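Local coordinates for chain length determinant protein (Shigella flexneri, PDB 4ZM5) that probably regulates the chain length of the lipopolysaccharide O-antigen as a membrane-anchored polysaccharide co-polymerase, at residues T9-Q14 with P81-Y86. The protein carries 1 engineered substitution. Numbering follows the deposited sequence.
Sequences TAIITQ and PLTVSY
Thr-9 and Thr-83 share one rotamer (chi1 -57° and -67°), each CG2 anti to its own backbone N, and CG2 of Thr-9 meets CG2 of Thr-83 at 3.7 Å. The same turn sets OG1 of Thr-9 beside OG of Ser-85, a weak hydrogen bond at 3.4 Å, while OG1 of Thr-83 is hydrogen-bonded to OG of Ser-74. On this face CG2 of Ile-11 lies alongside the ring of Pro-81, 3.6 Å from its CB; Pro-81 follows a cis peptide bond just before the strand. Ser-54 of a second subunit packs on both residues. The other face carries Ala-10, Ile-12, Leu-82 and Val-84: CB of Ala-10 touches CG2 of Val-84 at 3.5 Å, and Ile-102 of helix 91-159 packs against both. Two hydrogen-bonded pairs tie the backbones, Ala-10 with Val-84 and Ile-12 with Leu-82; in the latter, N of Leu-82 reaches O of Ile-12 at 2.7 Å, nearly straight (174°). O of Leu-82 also receives a CA-H...O contact from Ile-11, beside the N-H of Ile-12. Strands 6-13 and 82-88 are thus the two central strands of the antiparallel sheet in the alpha+beta base domain, beside the long helix 91-159, an arrangement characteristic of the Wzz chain-length regulators.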
ATOM      1  N   THR B   9     -29.629   2.445  23.516  1.00 36.35           N
ATOM      2  CA  THR B   9     -28.369   1.782  23.213  1.00 34.33           C
ATOM      3  C   THR B   9     -28.319   1.356  21.756  1.00 37.84           C
ATOM      4  O   THR B   9     -29.331   0.939  21.178  1.00 38.59           O
ATOM      5  CB  THR B   9     -28.193   0.566  24.160  1.00 34.49           C
ATOM      6  OG1 THR B   9     -28.261   1.017  25.497  1.00 35.04           O
ATOM      7  CG2 THR B   9     -26.869  -0.125  23.998  1.00 30.44           C
ATOM      8  N   ALA B  10     -27.111   1.423  21.193  1.00 32.87           N
ATOM      9  CA  ALA B  10     -26.770   0.953  19.853  1.00 32.27           C
ATOM     10  C   ALA B  10     -25.434   0.220  19.920  1.00 35.71           C
ATOM     11  O   ALA B  10     -24.606   0.530  20.786  1.00 36.75           O
ATOM     12  CB  ALA B  10     -26.711   2.110  18.866  1.00 33.09           C
ATOM     13  N   ILE B  11     -25.244  -0.793  19.064  1.00 29.51           N
ATOM     14  CA  ILE B  11     -23.976  -1.528  19.001  1.00 27.08           C
ATOM     15  C   ILE B  11     -23.468  -1.411  17.587  1.00 29.41           C
ATOM     16  O   ILE B  11     -24.159  -1.758  16.634  1.00 28.69           O
ATOM     17  CB  ILE B  11     -24.027  -2.992  19.513  1.00 28.62           C
ATOM     18  CG1 ILE B  11     -24.506  -3.031  20.979  1.00 28.20           C
ATOM     19  CG2 ILE B  11     -22.651  -3.639  19.377  1.00 28.54           C
ATOM     20  CD1 ILE B  11     -24.936  -4.363  21.505  1.00 27.97           C
ATOM     21  N   ILE B  12     -22.255  -0.922  17.474  1.00 27.85           N
ATOM     22  CA  ILE B  12     -21.618  -0.645  16.204  1.00 30.66           C
ATOM     23  C   ILE B  12     -20.274  -1.390  16.106  1.00 36.21           C
ATOM     24  O   ILE B  12     -19.592  -1.574  17.120  1.00 35.52           O
ATOM     25  CB  ILE B  12     -21.523   0.905  16.153  1.00 35.44           C
ATOM     26  CG1 ILE B  12     -22.703   1.481  15.362  1.00 37.89           C
ATOM     27  CG2 ILE B  12     -20.157   1.493  15.763  1.00 36.94           C
ATOM     28  CD1 ILE B  12     -23.042   2.986  15.654  1.00 56.31           C
ATOM     29  N   THR B  13     -19.943  -1.901  14.895  1.00 33.53           N
ATOM     30  CA  THR B  13     -18.656  -2.581  14.684  1.00 32.46           C
ATOM     31  C   THR B  13     -18.061  -2.101  13.341  1.00 34.45           C
ATOM     32  O   THR B  13     -18.631  -1.223  12.682  1.00 32.02           O
ATOM     33  CB  THR B  13     -18.740  -4.120  14.836  1.00 27.38           C
ATOM     34  OG1 THR B  13     -17.415  -4.630  14.970  1.00 25.52           O
ATOM     35  CG2 THR B  13     -19.440  -4.813  13.681  1.00 23.79           C
ATOM     36  N   GLN B  14     -16.905  -2.673  12.971  1.00 31.24           N
ATOM     37  CA  GLN B  14     -16.216  -2.341  11.735  1.00 30.83           C
ATOM     38  C   GLN B  14     -17.113  -2.640  10.542  1.00 34.47           C
ATOM     39  O   GLN B  14     -17.952  -3.560  10.597  1.00 32.92           O
ATOM     40  CB  GLN B  14     -14.882  -3.109  11.617  1.00 31.53           C
ATOM     41  CG  GLN B  14     -15.000  -4.621  11.482  1.00 32.85           C
ATOM     42  CD  GLN B  14     -13.690  -5.349  11.649  1.00 42.47           C
ATOM     43  OE1 GLN B  14     -12.623  -4.758  11.818  1.00 42.65           O
ATOM     44  NE2 GLN B  14     -13.747  -6.661  11.633  1.00 28.95           N
ATOM     45  N   PRO B  81     -17.314  -5.454  19.368  1.00 23.81           N
ATOM     46  CA  PRO B  81     -17.979  -4.234  18.899  1.00 21.51           C
ATOM     47  C   PRO B  81     -18.010  -3.122  19.964  1.00 26.02           C
ATOM     48  O   PRO B  81     -17.509  -3.292  21.085  1.00 23.02           O
ATOM     49  CB  PRO B  81     -19.362  -4.747  18.510  1.00 23.43           C
ATOM     50  CG  PRO B  81     -19.626  -5.824  19.523  1.00 29.91           C
ATOM     51  CD  PRO B  81     -18.290  -6.445  19.865  1.00 25.23           C
ATOM     52  N   LEU B  82     -18.561  -1.957  19.588  1.00 25.41           N
ATOM     53  CA  LEU B  82     -18.662  -0.824  20.489  1.00 26.56           C
ATOM     54  C   LEU B  82     -20.109  -0.519  20.778  1.00 32.32           C
ATOM     55  O   LEU B  82     -20.946  -0.544  19.874  1.00 33.59           O
ATOM     56  CB  LEU B  82     -17.946   0.420  19.921  1.00 26.91           C
ATOM     57  CG  LEU B  82     -16.454   0.246  19.576  1.00 30.19           C
ATOM     58  CD1 LEU B  82     -15.987   1.340  18.636  1.00 29.57           C
ATOM     59  CD2 LEU B  82     -15.588   0.239  20.831  1.00 29.33           C
ATOM     60  N   THR B  83     -20.393  -0.258  22.054  1.00 28.62           N
ATOM     61  CA  THR B  83     -21.711   0.076  22.570  1.00 28.80           C
ATOM     62  C   THR B  83     -21.789   1.580  22.773  1.00 34.70           C
ATOM     63  O   THR B  83     -21.000   2.167  23.535  1.00 34.00           O
ATOM     64  CB  THR B  83     -21.975  -0.695  23.880  1.00 27.34           C
ATOM     65  OG1 THR B  83     -22.069  -2.072  23.569  1.00 31.41           O
ATOM     66  CG2 THR B  83     -23.262  -0.281  24.558  1.00 20.45           C
ATOM     67  N   VAL B  84     -22.748   2.196  22.094  1.00 32.10           N
ATOM     68  CA  VAL B  84     -22.992   3.625  22.224  1.00 32.64           C
ATOM     69  C   VAL B  84     -24.314   3.802  22.990  1.00 34.84           C
ATOM     70  O   VAL B  84     -25.296   3.108  22.712  1.00 32.59           O
ATOM     71  CB  VAL B  84     -22.928   4.399  20.879  1.00 37.42           C
ATOM     72  CG1 VAL B  84     -21.480   4.547  20.420  1.00 36.45           C
ATOM     73  CG2 VAL B  84     -23.729   3.694  19.792  1.00 37.55           C
ATOM     74  N   SER B  85     -24.298   4.665  24.004  1.00 32.96           N
ATOM     75  CA  SER B  85     -25.464   4.863  24.855  1.00 34.69           C
ATOM     76  C   SER B  85     -25.773   6.307  25.086  1.00 40.14           C
ATOM     77  O   SER B  85     -24.873   7.115  25.199  1.00 42.62           O
ATOM     78  CB  SER B  85     -25.252   4.193  26.208  1.00 38.08           C
ATOM     79  OG  SER B  85     -25.364   2.785  26.099  1.00 42.88           O
ATOM     80  N   TYR B  86     -27.047   6.625  25.194  1.00 36.42           N
ATOM     81  CA  TYR B  86     -27.512   7.972  25.484  1.00 37.07           C
ATOM     82  C   TYR B  86     -28.612   7.923  26.533  1.00 43.32           C
ATOM     83  O   TYR B  86     -29.550   7.131  26.417  1.00 42.35           O
ATOM     84  CB  TYR B  86     -28.008   8.689  24.222  1.00 38.16           C
ATOM     85  CG  TYR B  86     -28.420  10.115  24.499  1.00 41.16           C
ATOM     86  CD1 TYR B  86     -27.467  11.110  24.711  1.00 43.64           C
ATOM     87  CD2 TYR B  86     -29.763  10.463  24.608  1.00 43.38           C
ATOM     88  CE1 TYR B  86     -27.839  12.415  25.028  1.00 45.87           C
ATOM     89  CE2 TYR B  86     -30.146  11.762  24.927  1.00 46.67           C
ATOM     90  CZ  TYR B  86     -29.179  12.739  25.118  1.00 53.11           C
ATOM     91  OH  TYR B  86     -29.549  14.017  25.427  1.00 56.19           O
TER